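Side-chain contacts in yncA (Salmonella typhimurium, PDB 3DR6), which probably transfers the acetyl group of acetyl-coenzyme A to an acceptor substrate, as other acetyltransferases of the GNAT family do: residues F8-K11 / A12-A15; L104-L107 / I108-R112; S125-A128 / A129-R132. One frame throughout, in Å; residues are numbered along the deposited sequence.

Contact 1: F8-K11 / A12-A15; sequences FADK and ADCA
Asp13 OD2 takes the backbone N-H of Asp10, with OD2 2.7 Å from N and the bond nearly straight, and it also meets the guanidinium of Arg7 in a salt bridge. This is the turn that carries the chain of the GNAT fold from strand 5-8 into helix 14-27, and the Asp13 carboxylate reaches back to the residues before it. The Asp13 CG lies beside its own backbone N and anti to the carbonyl carbon (chi1 -63°), which swings OD2 back toward the preceding residues. Asp10 N reaches OD2 on its anti side, about 32° out of the carboxylate plane. Ala9 also packs against this oxygen, its CA 3.3 Å from OD2.

The backbone answers in the other direction. Asp13 N donates to Asp10 O at 3.0 Å, so Asp10 and Asp13 are tied by one main-chain bond and one side-chain bond. The next turn repeats the i to i+3 pattern, from Cys14 N to Lys11 O, a 3-10 winding that leads into helix 14-27. Cys14 CB and SG lie close to Lys11 O, and the side chain also touches Leu43 and Tyr46 of helix 39-52.

The two carboxylates are like charges, with Asp10 OD2 4.4 Å from Asp13 OD2 and their planes only 21° apart. A water sits between the groups, donating to Asp13 OD1 at 2.8 Å and to Asp10 OD2. That water and Arg7 would be expected to ease the repulsion and to help keep Asp13 ionised. A second water bridges an i to i+4 pair: it donates to Lys11 O, which also accepts from Cys14 N, and accepts from Ala15 N, 3.0 Å from that nitrogen.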
ATOM      1  N   PHE C   8     -15.727 -14.919 -16.025  1.00 20.78           N
ATOM      2  CA  PHE C   8     -14.277 -14.938 -15.900  1.00 21.31           C
ATOM      3  C   PHE C   8     -13.618 -14.627 -17.235  1.00 21.17           C
ATOM      4  O   PHE C   8     -14.083 -15.080 -18.289  1.00 20.48           O
ATOM      5  CB  PHE C   8     -13.794 -16.295 -15.373  1.00 21.97           C
ATOM      6  CG  PHE C   8     -14.120 -16.515 -13.933  1.00 23.29           C
ATOM      7  CD1 PHE C   8     -13.436 -15.814 -12.942  1.00 24.82           C
ATOM      8  CD2 PHE C   8     -15.122 -17.401 -13.559  1.00 24.65           C
ATOM      9  CE1 PHE C   8     -13.732 -15.999 -11.607  1.00 25.16           C
ATOM     10  CE2 PHE C   8     -15.430 -17.587 -12.214  1.00 25.10           C
ATOM     11  CZ  PHE C   8     -14.738 -16.882 -11.241  1.00 23.73           C
ATOM     12  N   ALA C   9     -12.543 -13.843 -17.179  1.00 20.85           N
ATOM     13  CA  ALA C   9     -11.783 -13.505 -18.378  1.00 21.62           C
ATOM     14  C   ALA C   9     -10.974 -14.705 -18.876  1.00 22.39           C
ATOM     15  O   ALA C   9     -10.646 -15.621 -18.085  1.00 21.22           O
ATOM     16  CB  ALA C   9     -10.863 -12.294 -18.110  1.00 20.93           C
ATOM     17  N   ASP C  10     -10.708 -14.703 -20.188  1.00 23.30           N
ATOM     18  CA  ASP C  10      -9.815 -15.651 -20.876  1.00 25.06           C
ATOM     19  C   ASP C  10      -8.599 -14.904 -21.386  1.00 25.24           C
ATOM     20  O   ASP C  10      -8.619 -13.665 -21.479  1.00 24.75           O
ATOM     21  CB  ASP C  10     -10.475 -16.223 -22.145  1.00 25.76           C
ATOM     22  CG  ASP C  10     -11.751 -16.952 -21.879  1.00 29.29           C
ATOM     23  OD1 ASP C  10     -12.015 -17.322 -20.703  1.00 34.31           O
ATOM     24  OD2 ASP C  10     -12.491 -17.177 -22.864  1.00 31.87           O
ATOM     25  N   LYS C  11      -7.566 -15.653 -21.784  1.00 25.39           N
ATOM     26  CA  LYS C  11      -6.445 -15.088 -22.549  1.00 26.11           C
ATOM     27  C   LYS C  11      -6.908 -14.232 -23.729  1.00 25.69           C
ATOM     28  O   LYS C  11      -6.302 -13.194 -24.021  1.00 25.96           O
ATOM     29  CB  LYS C  11      -5.534 -16.193 -23.083  1.00 26.47           C
ATOM     30  CG  LYS C  11      -4.471 -16.696 -22.121  1.00 29.67           C
ATOM     31  CD  LYS C  11      -3.531 -17.659 -22.857  1.00 33.70           C
ATOM     32  CE  LYS C  11      -2.725 -16.916 -23.939  1.00 36.51           C
ATOM     33  NZ  LYS C  11      -2.197 -17.801 -25.022  1.00 38.73           N
ATOM     34  N   ALA C  12      -7.976 -14.657 -24.406  1.00 24.67           N
ATOM     35  CA  ALA C  12      -8.482 -13.939 -25.583  1.00 24.04           C
ATOM     36  C   ALA C  12      -9.091 -12.555 -25.282  1.00 23.46           C
ATOM     37  O   ALA C  12      -9.295 -11.752 -26.199  1.00 23.14           O
ATOM     38  CB  ALA C  12      -9.474 -14.807 -26.354  1.00 24.02           C
ATOM     39  N   ASP C  13      -9.366 -12.288 -24.005  1.00 22.91           N
ATOM     40  CA  ASP C  13      -9.927 -11.001 -23.546  1.00 22.19           C
ATOM     41  C   ASP C  13      -8.871  -9.947 -23.244  1.00 22.47           C
ATOM     42  O   ASP C  13      -9.211  -8.785 -22.963  1.00 21.10           O
ATOM     43  CB  ASP C  13     -10.743 -11.204 -22.267  1.00 22.39           C
ATOM     44  CG  ASP C  13     -11.936 -12.093 -22.475  1.00 21.80           C
ATOM     45  OD1 ASP C  13     -12.589 -11.956 -23.531  1.00 18.32           O
ATOM     46  OD2 ASP C  13     -12.213 -12.934 -21.587  1.00 22.09           O
ATOM     47  N   CYS C  14      -7.606 -10.354 -23.299  1.00 22.71           N
ATOM     48  CA  CYS C  14      -6.512  -9.495 -22.847  1.00 22.85           C
ATOM     49  C   CYS C  14      -6.242  -8.299 -23.762  1.00 22.49           C
ATOM     50  O   CYS C  14      -5.809  -7.255 -23.274  1.00 22.70           O
ATOM     51  CB  CYS C  14      -5.244 -10.305 -22.532  1.00 23.35           C
ATOM     52  SG  CYS C  14      -5.378 -11.261 -21.001  1.00 25.13           S
ATOM     53  N   ALA C  15      -6.489  -8.433 -25.070  1.00 21.57           N
ATOM     54  CA  ALA C  15      -6.406  -7.270 -25.939  1.00 20.86           C
ATOM     55  C   ALA C  15      -7.445  -6.204 -25.562  1.00 20.29           C
ATOM     56  O   ALA C  15      -7.116  -5.019 -25.521  1.00 20.32           O
ATOM     57  CB  ALA C  15      -6.509  -7.656 -27.429  1.00 21.28           C
TER
HETATM   58  O   HOH W   1     -12.763 -14.556 -24.620  1.00 34.84           O
HETATM   59  O   HOH W   2      -5.836 -11.136 -26.102  1.00 41.85           O

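Contact 2: L104-L107 / I108-R112; sequences LSRL and IDEAR
Regular i to i+4 bonds run from Ile108 N to Leu104 O, from Glu110 N to Arg106 O and from Ala111 N to Leu107 O (2.8 Å, N to O), while Asp109 N to Ser105 O is weak. On one flank of this helix Arg106 grips Glu110 side-on, with two nitrogens on one oxygen: NE is 2.9 Å and NH2 3.1 Å from Glu110 OE2. The oxygen lies in the guanidinium plane, yet the carboxylate is turned 55° against it. NE meets the anti lone pair of OE2, whereas NH2 comes from above the carboxylate plane. Bends at chi2 in both chains (61° in Arg106, -56° in Glu110) bring the charged ends together. Arg113 NH2 makes a further salt bridge to OE2, which would probably help keep the Glu110 carboxylate ionised.

The inner flank is apolar, with Ile108 CD1 resting 4.2 Å from Leu104 CG. Helix 99-113 is the crossover of a beta-alpha-beta unit: Leu104, Ile108 and Ala111 pack on Met119 of strand 118-124, Leu104 and Leu107 on His86 of strand 83-90, and Arg106 and Leu107 reach Leu57 of strand 56-61.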
ATOM      1  N   LEU C 104     -18.200  -4.982  -9.511  1.00 16.86           N
ATOM      2  CA  LEU C 104     -17.698  -4.938  -8.138  1.00 17.53           C
ATOM      3  C   LEU C 104     -18.438  -5.941  -7.238  1.00 17.18           C
ATOM      4  O   LEU C 104     -17.811  -6.612  -6.422  1.00 17.18           O
ATOM      5  CB  LEU C 104     -17.720  -3.509  -7.571  1.00 17.46           C
ATOM      6  CG  LEU C 104     -17.140  -3.366  -6.155  1.00 18.87           C
ATOM      7  CD1 LEU C 104     -15.734  -3.985  -6.019  1.00 20.07           C
ATOM      8  CD2 LEU C 104     -17.124  -1.879  -5.741  1.00 18.02           C
ATOM      9  N   SER C 105     -19.756  -6.049  -7.423  0.50 17.73           N
ATOM     10  CA  SER C 105     -20.562  -7.003  -6.648  0.50 17.79           C
ATOM     11  C   SER C 105     -20.069  -8.432  -6.875  0.50 18.52           C
ATOM     12  O   SER C 105     -19.812  -9.170  -5.923  0.50 18.09           O
ATOM     13  CB  SER C 105     -22.054  -6.881  -6.986  0.50 18.19           C
ATOM     14  OG  SER C 105     -22.846  -7.596  -6.052  0.50 15.44           O
ATOM     15  N   ARG C 106     -19.900  -8.803  -8.141  1.00 18.85           N
ATOM     16  CA  ARG C 106     -19.379 -10.130  -8.490  1.00 19.40           C
ATOM     17  C   ARG C 106     -17.973 -10.358  -7.890  1.00 19.06           C
ATOM     18  O   ARG C 106     -17.687 -11.433  -7.325  1.00 18.51           O
ATOM     19  CB  ARG C 106     -19.372 -10.331 -10.000  1.00 19.81           C
ATOM     20  CG  ARG C 106     -18.734 -11.654 -10.470  1.00 23.53           C
ATOM     21  CD  ARG C 106     -19.457 -12.916  -9.938  1.00 26.99           C
ATOM     22  NE  ARG C 106     -18.683 -14.121 -10.258  1.00 29.33           N
ATOM     23  CZ  ARG C 106     -18.687 -14.734 -11.450  1.00 30.68           C
ATOM     24  NH1 ARG C 106     -19.432 -14.278 -12.459  1.00 30.31           N
ATOM     25  NH2 ARG C 106     -17.940 -15.812 -11.640  1.00 31.03           N
ATOM     26  N   LEU C 107     -17.121  -9.334  -7.980  1.00 18.49           N
ATOM     27  CA  LEU C 107     -15.764  -9.380  -7.420  1.00 18.40           C
ATOM     28  C   LEU C 107     -15.753  -9.715  -5.923  1.00 18.11           C
ATOM     29  O   LEU C 107     -14.958 -10.537  -5.455  1.00 17.75           O
ATOM     30  CB  LEU C 107     -15.059  -8.038  -7.658  1.00 18.44           C
ATOM     31  CG  LEU C 107     -13.542  -8.064  -7.630  1.00 20.44           C
ATOM     32  CD1 LEU C 107     -12.991  -8.953  -8.792  1.00 20.06           C
ATOM     33  CD2 LEU C 107     -12.997  -6.631  -7.670  1.00 18.31           C
ATOM     34  N   ILE C 108     -16.659  -9.083  -5.191  1.00 18.47           N
ATOM     35  CA  ILE C 108     -16.791  -9.287  -3.745  1.00 18.89           C
ATOM     36  C   ILE C 108     -17.090 -10.755  -3.422  1.00 18.33           C
ATOM     37  O   ILE C 108     -16.538 -11.309  -2.481  1.00 16.86           O
ATOM     38  CB  ILE C 108     -17.894  -8.382  -3.162  1.00 18.70           C
ATOM     39  CG1 ILE C 108     -17.427  -6.928  -3.124  1.00 20.06           C
ATOM     40  CG2 ILE C 108     -18.317  -8.842  -1.762  1.00 20.14           C
ATOM     41  CD1 ILE C 108     -18.575  -5.902  -3.080  1.00 21.67           C
ATOM     42  N   ASP C 109     -17.951 -11.368  -4.229  1.00 18.66           N
ATOM     43  CA  ASP C 109     -18.289 -12.776  -4.100  1.00 19.61           C
ATOM     44  C   ASP C 109     -17.050 -13.635  -4.268  1.00 19.23           C
ATOM     45  O   ASP C 109     -16.843 -14.579  -3.506  1.00 18.97           O
ATOM     46  CB  ASP C 109     -19.294 -13.176  -5.182  1.00 20.55           C
ATOM     47  CG  ASP C 109     -20.663 -12.571  -4.967  1.00 23.84           C
ATOM     48  OD1 ASP C 109     -20.998 -12.211  -3.825  1.00 27.32           O
ATOM     49  OD2 ASP C 109     -21.411 -12.468  -5.967  1.00 29.70           O
ATOM     50  N   GLU C 110     -16.231 -13.292  -5.267  1.00 17.55           N
ATOM     51  CA  GLU C 110     -14.995 -14.024  -5.545  1.00 17.11           C
ATOM     52  C   GLU C 110     -14.018 -13.847  -4.402  1.00 15.92           C
ATOM     53  O   GLU C 110     -13.351 -14.795  -4.022  1.00 15.85           O
ATOM     54  CB  GLU C 110     -14.364 -13.616  -6.884  1.00 17.26           C
ATOM     55  CG  GLU C 110     -15.212 -13.951  -8.131  1.00 19.20           C
ATOM     56  CD  GLU C 110     -15.600 -15.423  -8.250  1.00 21.51           C
ATOM     57  OE1 GLU C 110     -14.816 -16.310  -7.820  1.00 21.51           O
ATOM     58  OE2 GLU C 110     -16.704 -15.688  -8.780  1.00 23.13           O
ATOM     59  N   ALA C 111     -13.965 -12.645  -3.829  1.00 15.45           N
ATOM     60  CA  ALA C 111     -13.122 -12.384  -2.660  1.00 15.41           C
ATOM     61  C   ALA C 111     -13.500 -13.292  -1.469  1.00 15.94           C
ATOM     62  O   ALA C 111     -12.627 -13.889  -0.839  1.00 15.95           O
ATOM     63  CB  ALA C 111     -13.168 -10.884  -2.274  1.00 13.91           C
ATOM     64  N   ARG C 112     -14.802 -13.470  -1.217  1.00 16.49           N
ATOM     65  CA  ARG C 112     -15.210 -14.420  -0.167  1.00 17.26           C
ATOM     66  C   ARG C 112     -14.760 -15.867  -0.460  1.00 17.24           C
ATOM     67  O   ARG C 112     -14.329 -16.579   0.443  1.00 17.51           O
ATOM     68  CB  ARG C 112     -16.719 -14.360   0.089  1.00 17.61           C
ATOM     69  CG  ARG C 112     -17.168 -13.002   0.666  1.00 16.88           C
ATOM     70  CD  ARG C 112     -18.479 -13.134   1.494  1.00 18.99           C
ATOM     71  NE  ARG C 112     -18.874 -11.809   1.977  1.00 18.84           N
ATOM     72  CZ  ARG C 112     -19.590 -10.928   1.266  1.00 21.08           C
ATOM     73  NH1 ARG C 112     -20.062 -11.230   0.073  1.00 20.57           N
ATOM     74  NH2 ARG C 112     -19.859  -9.737   1.776  1.00 21.73           N
TER
HETATM   75  O   HOH W   3     -22.828 -10.539  -7.364  1.00 50.83           O

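Contact 3: S125-A128 / A129-R132; sequences SQNA and ASIR
Asn127 and Ser130 form the tight part of this contact, the first turn of helix 128-135. Asn127 is the N-cap: its OD1 accepts from Ser130 N at 3.0 Å. The donor stands well above the carbonyl plane, 60° out of it, so the bond does not use a lone pair. The cap depends on a chi1 of -167°, which places CG opposite the backbone N of Asn127 and leans the amide over the opening turn. Ser130 CB then presses against the whole amide group, 3.5 Å from CG and about as far from OD1 and ND2.

The same residue also opens the helical i to i+4 bonds, Asn127 O accepting from Ile131 N, in the carbonyl plane. Asn127 is itself the centre of an inverse gamma turn, Ala128 N donating to Gln126 O at 2.9 Å. Ile131 closes the inward side: its CG1 comes within 3.3 Å of Asn127 O, CD1 extends to 3.6 Å from Ser125 O, and the side chain continues onto Met161 of strand 154-164. Ser125 OG is hydrogen-bonded to Gln144 of strand 140-151 and Thr159 of strand 154-164.

The other side is much looser. Ala128, Ala129 and Arg132 are exposed there, and past the Arg132 N to Ala128 O helix bond the Arg132 guanidinium forms no hydrogen bond or salt bridge to residues 125-128. Its chain bends at chi3, folding the guanidinium back so that Ala128 O lies under one face, offset toward the rim, with NH1 3.8 Å from Ala128 O, a loose approach.

The asparagine N-cap is the motif that opens helix 128-135, shortly after strand 118-124; in GNAT enzymes this region commonly flanks the coenzyme A cleft, and probably does here.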
ATOM      1  N   SER C 125     -10.179  11.405  -4.150  1.00 19.92           N
ATOM      2  CA  SER C 125     -11.107  11.881  -3.130  1.00 20.79           C
ATOM      3  C   SER C 125     -12.271  12.708  -3.697  1.00 22.00           C
ATOM      4  O   SER C 125     -13.355  12.779  -3.082  1.00 22.45           O
ATOM      5  CB  SER C 125     -10.383  12.673  -2.058  1.00 20.50           C
ATOM      6  OG  SER C 125      -9.402  11.881  -1.400  1.00 20.57           O
ATOM      7  N   GLN C 126     -12.043  13.291  -4.870  1.00 22.08           N
ATOM      8  CA  GLN C 126     -13.029  14.153  -5.508  1.00 23.43           C
ATOM      9  C   GLN C 126     -14.079  13.385  -6.349  1.00 23.33           C
ATOM     10  O   GLN C 126     -15.101  13.974  -6.799  1.00 24.17           O
ATOM     11  CB  GLN C 126     -12.304  15.274  -6.283  1.00 23.35           C
ATOM     12  CG  GLN C 126     -11.538  16.289  -5.338  1.00 26.40           C
ATOM     13  CD  GLN C 126     -10.178  15.759  -4.715  1.00 29.32           C
ATOM     14  OE1 GLN C 126      -9.697  14.649  -5.021  1.00 28.37           O
ATOM     15  NE2 GLN C 126      -9.568  16.583  -3.842  1.00 29.92           N
ATOM     16  N   ASN C 127     -13.873  12.067  -6.494  1.00 22.71           N
ATOM     17  CA  ASN C 127     -14.783  11.185  -7.256  1.00 22.32           C
ATOM     18  C   ASN C 127     -16.015  10.782  -6.431  1.00 21.97           C
ATOM     19  O   ASN C 127     -16.120   9.659  -5.891  1.00 20.82           O
ATOM     20  CB  ASN C 127     -14.030   9.969  -7.816  1.00 21.85           C
ATOM     21  CG  ASN C 127     -14.828   9.187  -8.860  1.00 23.83           C
ATOM     22  OD1 ASN C 127     -16.049   9.346  -9.008  1.00 21.57           O
ATOM     23  ND2 ASN C 127     -14.143   8.310  -9.558  1.00 26.85           N
ATOM     24  N   ALA C 128     -16.934  11.729  -6.322  1.00 21.77           N
ATOM     25  CA  ALA C 128     -18.151  11.557  -5.547  1.00 22.00           C
ATOM     26  C   ALA C 128     -18.998  10.386  -6.055  1.00 22.14           C
ATOM     27  O   ALA C 128     -19.583   9.656  -5.249  1.00 21.91           O
ATOM     28  CB  ALA C 128     -18.952  12.867  -5.530  1.00 21.94           C
ATOM     29  N   ALA C 129     -19.040  10.192  -7.374  1.00 22.67           N
ATOM     30  CA  ALA C 129     -19.815   9.088  -7.965  1.00 22.45           C
ATOM     31  C   ALA C 129     -19.305   7.726  -7.506  1.00 22.37           C
ATOM     32  O   ALA C 129     -20.103   6.833  -7.196  1.00 21.31           O
ATOM     33  CB  ALA C 129     -19.799   9.160  -9.486  1.00 23.06           C
ATOM     34  N   SER C 130     -17.978   7.560  -7.500  1.00 22.37           N
ATOM     35  CA  SER C 130     -17.381   6.305  -7.043  1.00 22.13           C
ATOM     36  C   SER C 130     -17.631   6.081  -5.539  1.00 22.02           C
ATOM     37  O   SER C 130     -17.922   4.962  -5.102  1.00 21.76           O
ATOM     38  CB  SER C 130     -15.882   6.257  -7.368  1.00 22.75           C
ATOM     39  OG  SER C 130     -15.335   5.013  -6.933  1.00 23.16           O
ATOM     40  N   ILE C 131     -17.531   7.154  -4.758  1.00 21.52           N
ATOM     41  CA  ILE C 131     -17.823   7.089  -3.332  1.00 20.89           C
ATOM     42  C   ILE C 131     -19.263   6.612  -3.072  1.00 21.17           C
ATOM     43  O   ILE C 131     -19.497   5.731  -2.238  1.00 20.37           O
ATOM     44  CB  ILE C 131     -17.485   8.441  -2.661  1.00 20.88           C
ATOM     45  CG1 ILE C 131     -15.953   8.638  -2.743  1.00 19.67           C
ATOM     46  CG2 ILE C 131     -18.016   8.494  -1.213  1.00 20.08           C
ATOM     47  CD1 ILE C 131     -15.454  10.017  -2.303  1.00 21.40           C
ATOM     48  N   ARG C 132     -20.209   7.178  -3.820  1.00 20.33           N
ATOM     49  CA  ARG C 132     -21.627   6.773  -3.728  1.00 21.21           C
ATOM     50  C   ARG C 132     -21.837   5.300  -4.087  1.00 19.67           C
ATOM     51  O   ARG C 132     -22.568   4.575  -3.386  1.00 18.78           O
ATOM     52  CB  ARG C 132     -22.459   7.693  -4.643  1.00 21.27           C
ATOM     53  CG  ARG C 132     -23.969   7.481  -4.656  1.00 25.38           C
ATOM     54  CD  ARG C 132     -24.654   8.561  -5.562  1.00 25.39           C
ATOM     55  NE  ARG C 132     -23.886   9.818  -5.590  1.00 33.48           N
ATOM     56  CZ  ARG C 132     -23.357  10.390  -6.680  1.00 35.42           C
ATOM     57  NH1 ARG C 132     -22.653  11.515  -6.566  1.00 35.20           N
ATOM     58  NH2 ARG C 132     -23.537   9.858  -7.887  1.00 37.59           N
TER

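In the fold
Contacts 1 and 2 meet directly although their centres are 19 Å apart. The Phe8 ring takes a cation-pi interaction from Arg106, with Phe8 CE2 3.1 Å from Arg106 NH2, and Phe8 CZ also packs 3.4 Å from Glu110 OE2; the salt bridge of contact 2 thus borders the strand that leads into contact 1. Contact 3 stands apart: its nearest atoms are about 7 Å from contact 2 and about 21 Å from contact 1, which lies across the chain's centre from it. By analogy with other GNAT enzymes, acetyl-coenzyme A would probably bind where strands 83-90 and 118-124 splay apart, flanked by helices 99-113 and 128-135, which carry contacts 2 and 3.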